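Local coordinates for protein ZYG-9 (Caenorhabditis elegans, PDB 2OF3) that organizes microtubules and spindle poles during mitosis and meiosis in the one-cell embryo, as a member of the XMAP215 family whose TOG domains are associated with tubulin binding, at residues A[138-144]-A[182-187]; A[153-157]-A[189-193]. All coordinates share one frame; numbering follows the deposited sequence.

Contact 1: A[138-144]-A[182-187]; sequences LLKTGEA and RQRSEC
Gln183 runs its extended side chain past Thr141 and along Leu139, with CG anti to the backbone N (chi1 179°) and the carboxamide laid with one face against Leu138 O. There its CD lies 3.4 Å from Leu138 O, an oxygen already gripped twice, by Thr141 N and by Thr141 OG1 at 2.6 Å. That hydroxyl bond lies in the carbonyl plane and fixes the threonine rotation, turning OG1 to Gln183, with Gln183 CA at 3.4 Å, while Thr141 CB packs on Glu186 CB. A small beta-branched residue suits this place, since it satisfies its own hydroxyl and still offers carbon to the helix. One water donates to Leu139 O and, at 2.8 Å, to Gln183 OE1, tying the amide to the turn. A leucine at Gln183 would probably leave this water without its second acceptor and the Leu139 carbonyl without its bridge to the helix. Gly142 CA lies 3.7 Å from Arg182 CB; a side chain here would set a CB about 3.5 Å from Gln183 N, so the bare CA permits the close approach. Arg182 stretches outward until its guanidinium is covered on one face by Ala144 CA, 3.7 Å above the plane. Deeper in, Leu138 CD2 meets Cys187 SG. The end of helix 127-139 and the turn that follows it meet the first turns of helix 181-198, as in the stacked HEAT-repeat helices of a TOG domain.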
ATOM      1  N   LEU A 138       2.687  -2.051  -1.918  1.00 22.35           N
ATOM      2  CA  LEU A 138       2.143  -2.840  -3.030  1.00 22.18           C
ATOM      3  C   LEU A 138       3.162  -3.737  -3.728  1.00 21.98           C
ATOM      4  O   LEU A 138       2.784  -4.775  -4.314  1.00 21.98           O
ATOM      5  CB  LEU A 138       1.363  -1.952  -4.027  1.00 22.68           C
ATOM      6  CG  LEU A 138       0.120  -1.300  -3.457  1.00 20.99           C
ATOM      7  CD1 LEU A 138      -0.482  -0.413  -4.519  1.00 21.35           C
ATOM      8  CD2 LEU A 138      -0.892  -2.311  -2.955  1.00 22.47           C
ATOM      9  N   LEU A 139       4.446  -3.412  -3.638  1.00 22.33           N
ATOM     10  CA  LEU A 139       5.468  -4.326  -4.103  1.00 23.04           C
ATOM     11  C   LEU A 139       5.397  -5.706  -3.401  1.00 24.63           C
ATOM     12  O   LEU A 139       5.660  -6.751  -4.019  1.00 24.19           O
ATOM     13  CB  LEU A 139       6.880  -3.743  -3.917  1.00 23.13           C
ATOM     14  CG  LEU A 139       7.216  -2.457  -4.696  1.00 24.43           C
ATOM     15  CD1 LEU A 139       8.633  -1.899  -4.275  1.00 26.33           C
ATOM     16  CD2 LEU A 139       7.105  -2.681  -6.227  1.00 24.59           C
ATOM     17  N   LYS A 140       5.024  -5.702  -2.123  1.00 25.26           N
ATOM     18  CA  LYS A 140       5.102  -6.862  -1.285  1.00 25.14           C
ATOM     19  C   LYS A 140       3.887  -7.726  -1.497  1.00 25.74           C
ATOM     20  O   LYS A 140       3.850  -8.890  -1.014  1.00 25.09           O
ATOM     21  CB  LYS A 140       5.164  -6.406   0.182  1.00 25.62           C
ATOM     22  CG  LYS A 140       6.457  -5.639   0.510  1.00 26.14           C
ATOM     23  CD  LYS A 140       7.699  -6.494   0.447  1.00 26.76           C
ATOM     24  CE  LYS A 140       8.431  -6.219  -0.857  1.00 34.15           C
ATOM     25  NZ  LYS A 140       9.545  -7.206  -1.025  1.00 35.76           N
ATOM     26  N   THR A 141       2.879  -7.190  -2.203  1.00 25.35           N
ATOM     27  CA  THR A 141       1.799  -8.049  -2.733  1.00 25.64           C
ATOM     28  C   THR A 141       2.336  -9.111  -3.691  1.00 26.08           C
ATOM     29  O   THR A 141       1.666 -10.111  -3.930  1.00 27.57           O
ATOM     30  CB  THR A 141       0.617  -7.284  -3.417  1.00 25.64           C
ATOM     31  OG1 THR A 141       1.049  -6.677  -4.647  1.00 25.18           O
ATOM     32  CG2 THR A 141       0.021  -6.240  -2.474  1.00 25.19           C
ATOM     33  N   GLY A 142       3.541  -8.933  -4.223  1.00 24.83           N
ATOM     34  CA  GLY A 142       4.110  -9.954  -5.082  1.00 26.26           C
ATOM     35  C   GLY A 142       4.986 -10.957  -4.346  1.00 26.98           C
ATOM     36  O   GLY A 142       5.798 -11.619  -4.966  1.00 27.43           O
ATOM     37  N   GLU A 143       4.857 -11.026  -3.027  1.00 27.05           N
ATOM     38  CA  GLU A 143       5.607 -11.983  -2.220  1.00 29.44           C
ATOM     39  C   GLU A 143       5.189 -13.444  -2.604  1.00 30.29           C
ATOM     40  O   GLU A 143       4.023 -13.700  -2.883  1.00 29.39           O
ATOM     41  CB  GLU A 143       5.385 -11.719  -0.721  1.00 29.00           C
ATOM     42  CG  GLU A 143       6.242 -10.562  -0.177  1.00 30.55           C
ATOM     43  CD  GLU A 143       7.694 -10.916  -0.224  1.00 38.10           C
ATOM     44  OE1 GLU A 143       7.998 -12.053   0.168  1.00 40.12           O
ATOM     45  OE2 GLU A 143       8.537 -10.110  -0.681  1.00 41.19           O
ATOM     46  N   ALA A 144       6.153 -14.368  -2.606  1.00 31.61           N
ATOM     47  CA  ALA A 144       5.932 -15.716  -3.099  1.00 33.22           C
ATOM     48  C   ALA A 144       5.150 -16.571  -2.110  1.00 34.11           C
ATOM     49  O   ALA A 144       4.482 -17.526  -2.522  1.00 34.28           O
ATOM     50  CB  ALA A 144       7.254 -16.361  -3.466  1.00 33.18           C
ATOM     51  N   ARG A 182       2.142 -11.739  -9.490  1.00 21.24           N
ATOM     52  CA  ARG A 182       1.420 -11.786  -8.196  1.00 21.93           C
ATOM     53  C   ARG A 182       1.004 -10.402  -7.766  1.00 21.04           C
ATOM     54  O   ARG A 182      -0.087 -10.219  -7.268  1.00 21.47           O
ATOM     55  CB  ARG A 182       2.268 -12.425  -7.093  1.00 21.93           C
ATOM     56  CG  ARG A 182       2.443 -13.915  -7.245  1.00 25.37           C
ATOM     57  CD  ARG A 182       3.471 -14.392  -6.253  1.00 29.11           C
ATOM     58  NE  ARG A 182       3.453 -15.851  -6.142  1.00 29.44           N
ATOM     59  CZ  ARG A 182       4.493 -16.624  -6.436  1.00 31.25           C
ATOM     60  NH1 ARG A 182       5.644 -16.098  -6.857  1.00 28.53           N
ATOM     61  NH2 ARG A 182       4.379 -17.930  -6.295  1.00 29.98           N
ATOM     62  N   GLN A 183       1.884  -9.418  -7.960  1.00 21.97           N
ATOM     63  CA  GLN A 183       1.493  -8.012  -7.738  1.00 21.06           C
ATOM     64  C   GLN A 183       0.328  -7.575  -8.616  1.00 19.46           C
ATOM     65  O   GLN A 183      -0.622  -6.976  -8.112  1.00 20.84           O
ATOM     66  CB  GLN A 183       2.658  -7.071  -7.978  1.00 21.24           C
ATOM     67  CG  GLN A 183       2.249  -5.605  -7.766  1.00 24.15           C
ATOM     68  CD  GLN A 183       3.430  -4.636  -7.653  1.00 24.57           C
ATOM     69  OE1 GLN A 183       4.566  -5.038  -7.530  1.00 25.85           O
ATOM     70  NE2 GLN A 183       3.127  -3.338  -7.665  1.00 32.48           N
ATOM     71  N   ARG A 184       0.360  -7.831  -9.920  1.00 18.61           N
ATOM     72  CA  ARG A 184      -0.790  -7.471 -10.749  1.00 17.74           C
ATOM     73  C   ARG A 184      -2.080  -8.130 -10.284  1.00 18.88           C
ATOM     74  O   ARG A 184      -3.128  -7.448 -10.212  1.00 17.65           O
ATOM     75  CB  ARG A 184      -0.556  -7.842 -12.226  1.00 18.06           C
ATOM     76  CG  ARG A 184       0.680  -7.205 -12.824  1.00 18.76           C
ATOM     77  CD  ARG A 184       0.617  -7.300 -14.320  1.00 23.64           C
ATOM     78  NE  ARG A 184       0.669  -8.684 -14.837  1.00 25.60           N
ATOM     79  CZ  ARG A 184       1.789  -9.395 -14.997  1.00 24.12           C
ATOM     80  NH1 ARG A 184       2.960  -8.875 -14.642  1.00 23.23           N
ATOM     81  NH2 ARG A 184       1.733 -10.639 -15.535  1.00 24.80           N
ATOM     82  N   SER A 185      -2.068  -9.445  -9.990  1.00 18.88           N
ATOM     83  CA  SER A 185      -3.314 -10.076  -9.600  1.00 19.17           C
ATOM     84  C   SER A 185      -3.780  -9.605  -8.249  1.00 19.80           C
ATOM     85  O   SER A 185      -4.974  -9.365  -8.057  1.00 19.25           O
ATOM     86  CB  SER A 185      -3.248 -11.614  -9.646  1.00 19.81           C
ATOM     87  OG  SER A 185      -2.192 -12.079  -8.821  1.00 24.10           O
ATOM     88  N   GLU A 186      -2.891  -9.483  -7.276  1.00 20.10           N
ATOM     89  CA  GLU A 186      -3.370  -9.026  -5.945  1.00 20.47           C
ATOM     90  C   GLU A 186      -4.008  -7.629  -5.957  1.00 20.92           C
ATOM     91  O   GLU A 186      -4.979  -7.374  -5.238  1.00 20.44           O
ATOM     92  CB  GLU A 186      -2.200  -9.037  -4.957  1.00 20.03           C
ATOM     93  CG  GLU A 186      -1.731 -10.465  -4.530  1.00 22.88           C
ATOM     94  CD  GLU A 186      -2.716 -11.182  -3.630  1.00 25.08           C
ATOM     95  OE1 GLU A 186      -3.084 -10.647  -2.548  1.00 26.05           O
ATOM     96  OE2 GLU A 186      -3.148 -12.296  -4.003  1.00 29.77           O
ATOM     97  N   CYS A 187      -3.427  -6.726  -6.764  1.00 21.88           N
ATOM     98  CA  CYS A 187      -3.953  -5.382  -6.978  1.00 22.28           C
ATOM     99  C   CYS A 187      -5.322  -5.332  -7.654  1.00 21.79           C
ATOM    100  O   CYS A 187      -6.189  -4.602  -7.170  1.00 20.59           O
ATOM    101  CB  CYS A 187      -2.891  -4.504  -7.675  1.00 21.41           C
ATOM    102  SG  CYS A 187      -1.535  -4.211  -6.481  1.00 25.04           S
TER
HETATM  103  O   HOH W   1       6.090  -7.127  -6.486  1.00 25.92           O

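Contact 2: A[153-157]-A[189-193]; sequences RDIVN and LVIEY
Arg153 reaches across from helix 146-163 to Val190, Leu189 and Tyr193 of helix 181-198. CB points toward the other helix, and CG lies anti to the backbone N (chi1 164°), which sends the chain across toward helix 181-198; bends at chi2 and chi3 then lay the rest over Val190. CD comes within 3.9 Å of Val190 CG2, and NE sits closer still, 3.3 Å from the same methyl, which lies over one face of the guanidinium. The two side chains slide past each other in opposite directions. Arginine suits the place because it is long enough to cross the gap, and its flat end can lie against the Val190 methyl while its N-H groups stay at the rim. From CZ the group divides. NH2 meets Leu189 CB near the guanidinium plane, at 3.6 Å. NH1 turns to Tyr193, lying over one face of the ring 3.8 Å from CD2, with the two planes 43° apart. The helices, whose short segments run 37° from parallel with axes 11.9 Å apart, lie side by side, with helix 165-174 between them in the chain, in the flat, all-helical HEAT-repeat array of a TOG domain. NH1 also gives a weak hydrogen bond to Asn157 OD1, one turn on; the oxygen meets the guanidinium at its edge, in plane, and may help to set its rotation. Beneath this polar layer Val156 CG1 packs on Val190 CG1, two beta-branched side chains closing the buried side. Farther along, a water donates to Asn157 O and lies 2.9 Å from Tyr193 OH, at the ring's edge.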
ATOM      1  N   ARG A 153      -2.246  -7.801   2.462  1.00 22.08           N
ATOM      2  CA  ARG A 153      -3.598  -7.396   2.129  1.00 23.55           C
ATOM      3  C   ARG A 153      -4.332  -6.906   3.315  1.00 23.79           C
ATOM      4  O   ARG A 153      -5.157  -5.995   3.174  1.00 25.10           O
ATOM      5  CB  ARG A 153      -4.421  -8.503   1.456  1.00 24.75           C
ATOM      6  CG  ARG A 153      -5.945  -8.252   1.440  1.00 28.74           C
ATOM      7  CD  ARG A 153      -6.422  -6.964   0.597  1.00 30.52           C
ATOM      8  NE  ARG A 153      -6.885  -7.526  -0.640  1.00 40.84           N
ATOM      9  CZ  ARG A 153      -8.127  -7.846  -1.035  1.00 34.53           C
ATOM     10  NH1 ARG A 153      -9.290  -7.499  -0.450  1.00 29.93           N
ATOM     11  NH2 ARG A 153      -8.152  -8.464  -2.173  1.00 33.19           N
ATOM     12  N   ASP A 154      -4.073  -7.469   4.494  1.00 24.20           N
ATOM     13  CA  ASP A 154      -4.713  -6.960   5.734  1.00 24.39           C
ATOM     14  C   ASP A 154      -4.319  -5.515   6.005  1.00 23.61           C
ATOM     15  O   ASP A 154      -5.164  -4.722   6.460  1.00 23.58           O
ATOM     16  CB  ASP A 154      -4.347  -7.789   6.973  1.00 25.91           C
ATOM     17  CG  ASP A 154      -4.881  -9.228   6.913  1.00 31.23           C
ATOM     18  OD1 ASP A 154      -5.956  -9.459   6.269  1.00 35.66           O
ATOM     19  OD2 ASP A 154      -4.212 -10.123   7.500  1.00 35.15           O
ATOM     20  N   ILE A 155      -3.065  -5.157   5.735  1.00 21.10           N
ATOM     21  CA  ILE A 155      -2.654  -3.714   5.862  1.00 21.48           C
ATOM     22  C   ILE A 155      -3.331  -2.859   4.779  1.00 21.23           C
ATOM     23  O   ILE A 155      -3.823  -1.802   5.049  1.00 21.86           O
ATOM     24  CB  ILE A 155      -1.092  -3.516   5.820  1.00 21.37           C
ATOM     25  CG1 ILE A 155      -0.420  -4.175   7.013  1.00 19.75           C
ATOM     26  CG2 ILE A 155      -0.676  -2.010   5.710  1.00 20.15           C
ATOM     27  CD1 ILE A 155       0.969  -4.684   6.631  1.00 21.35           C
ATOM     28  N   VAL A 156      -3.399  -3.346   3.550  1.00 21.51           N
ATOM     29  CA  VAL A 156      -4.111  -2.636   2.494  1.00 21.25           C
ATOM     30  C   VAL A 156      -5.559  -2.401   2.912  1.00 22.36           C
ATOM     31  O   VAL A 156      -6.101  -1.347   2.631  1.00 23.11           O
ATOM     32  CB  VAL A 156      -4.037  -3.414   1.180  1.00 21.08           C
ATOM     33  CG1 VAL A 156      -4.937  -2.738   0.119  1.00 20.60           C
ATOM     34  CG2 VAL A 156      -2.579  -3.440   0.660  1.00 18.63           C
ATOM     35  N   ASN A 157      -6.221  -3.383   3.528  1.00 22.86           N
ATOM     36  CA  ASN A 157      -7.649  -3.260   3.924  1.00 23.65           C
ATOM     37  C   ASN A 157      -7.866  -2.172   4.982  1.00 22.99           C
ATOM     38  O   ASN A 157      -8.876  -1.448   4.946  1.00 23.73           O
ATOM     39  CB  ASN A 157      -8.211  -4.614   4.445  1.00 23.15           C
ATOM     40  CG  ASN A 157      -8.451  -5.632   3.329  1.00 26.52           C
ATOM     41  OD1 ASN A 157      -8.470  -5.290   2.128  1.00 27.26           O
ATOM     42  ND2 ASN A 157      -8.635  -6.914   3.721  1.00 30.44           N
ATOM     43  N   LEU A 189      -7.529  -7.749  -7.432  1.00 22.61           N
ATOM     44  CA  LEU A 189      -8.445  -8.279  -6.387  1.00 22.74           C
ATOM     45  C   LEU A 189      -8.900  -7.186  -5.423  1.00 21.88           C
ATOM     46  O   LEU A 189     -10.036  -7.195  -4.985  1.00 22.82           O
ATOM     47  CB  LEU A 189      -7.789  -9.434  -5.581  1.00 21.74           C
ATOM     48  CG  LEU A 189      -7.551 -10.707  -6.412  1.00 25.27           C
ATOM     49  CD1 LEU A 189      -6.819 -11.693  -5.558  1.00 26.48           C
ATOM     50  CD2 LEU A 189      -8.857 -11.339  -6.992  1.00 23.19           C
ATOM     51  N   VAL A 190      -8.013  -6.278  -5.053  1.00 21.60           N
ATOM     52  CA  VAL A 190      -8.428  -5.123  -4.230  1.00 21.71           C
ATOM     53  C   VAL A 190      -9.455  -4.218  -4.995  1.00 22.54           C
ATOM     54  O   VAL A 190     -10.523  -3.871  -4.453  1.00 23.06           O
ATOM     55  CB  VAL A 190      -7.207  -4.279  -3.740  1.00 21.15           C
ATOM     56  CG1 VAL A 190      -7.716  -3.102  -2.846  1.00 19.67           C
ATOM     57  CG2 VAL A 190      -6.236  -5.164  -2.909  1.00 21.06           C
ATOM     58  N   ILE A 191      -9.154  -3.876  -6.248  1.00 22.75           N
ATOM     59  CA  ILE A 191     -10.118  -3.163  -7.084  1.00 23.55           C
ATOM     60  C   ILE A 191     -11.424  -3.913  -7.162  1.00 24.54           C
ATOM     61  O   ILE A 191     -12.479  -3.312  -7.010  1.00 25.62           O
ATOM     62  CB  ILE A 191      -9.541  -2.884  -8.462  1.00 24.05           C
ATOM     63  CG1 ILE A 191      -8.330  -1.909  -8.355  1.00 23.67           C
ATOM     64  CG2 ILE A 191     -10.668  -2.371  -9.436  1.00 23.89           C
ATOM     65  CD1 ILE A 191      -7.407  -1.802  -9.633  1.00 24.38           C
ATOM     66  N   GLU A 192     -11.399  -5.232  -7.364  1.00 24.08           N
ATOM     67  CA  GLU A 192     -12.633  -5.971  -7.412  1.00 24.82           C
ATOM     68  C   GLU A 192     -13.430  -5.794  -6.100  1.00 25.51           C
ATOM     69  O   GLU A 192     -14.645  -5.602  -6.101  1.00 25.55           O
ATOM     70  CB  GLU A 192     -12.360  -7.455  -7.695  1.00 23.19           C
ATOM     71  CG  GLU A 192     -13.647  -8.236  -7.756  1.00 28.74           C
ATOM     72  CD  GLU A 192     -13.481  -9.731  -7.675  1.00 35.86           C
ATOM     73  OE1 GLU A 192     -12.337 -10.238  -7.813  1.00 38.21           O
ATOM     74  OE2 GLU A 192     -14.531 -10.397  -7.490  1.00 38.14           O
ATOM     75  N   TYR A 193     -12.754  -5.841  -4.966  1.00 26.64           N
ATOM     76  CA  TYR A 193     -13.411  -5.696  -3.694  1.00 28.36           C
ATOM     77  C   TYR A 193     -14.031  -4.293  -3.485  1.00 27.85           C
ATOM     78  O   TYR A 193     -15.117  -4.161  -2.915  1.00 27.33           O
ATOM     79  CB  TYR A 193     -12.372  -6.046  -2.659  1.00 31.55           C
ATOM     80  CG  TYR A 193     -12.600  -5.634  -1.240  1.00 35.99           C
ATOM     81  CD1 TYR A 193     -13.531  -6.293  -0.418  1.00 40.10           C
ATOM     82  CD2 TYR A 193     -11.818  -4.628  -0.695  1.00 39.02           C
ATOM     83  CE1 TYR A 193     -13.695  -5.899   0.946  1.00 42.69           C
ATOM     84  CE2 TYR A 193     -11.954  -4.242   0.614  1.00 43.51           C
ATOM     85  CZ  TYR A 193     -12.885  -4.874   1.443  1.00 42.21           C
ATOM     86  OH  TYR A 193     -12.934  -4.429   2.777  1.00 44.31           O
TER
HETATM   87  O   HOH W   2     -11.344  -2.190   3.715  1.00 42.81           O

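Both contacts press on helix 181-198, contact 1 on its first turns and contact 2 farther along it, while the facing elements, helix 127-139 with its turn and helix 146-163, follow each other in the chain. Neither is wholly core: contact 1 is buried at Leu138, Thr141, Gln183 and Cys187 and exposed at Ala144 and Arg182, contact 2 buried at Val156 and Val190 and exposed at Tyr193. In contact 1 a buried glutamine packs against one carbonyl and reaches another through a water; contact 2 spans a wider spacing with long side chains. Each has a bridging water and an arginine, Arg182 at the exposed rim, Arg153 central. Inside, they meet directly, Leu138 CD2 lying 4.1 Å from Val156 CG2.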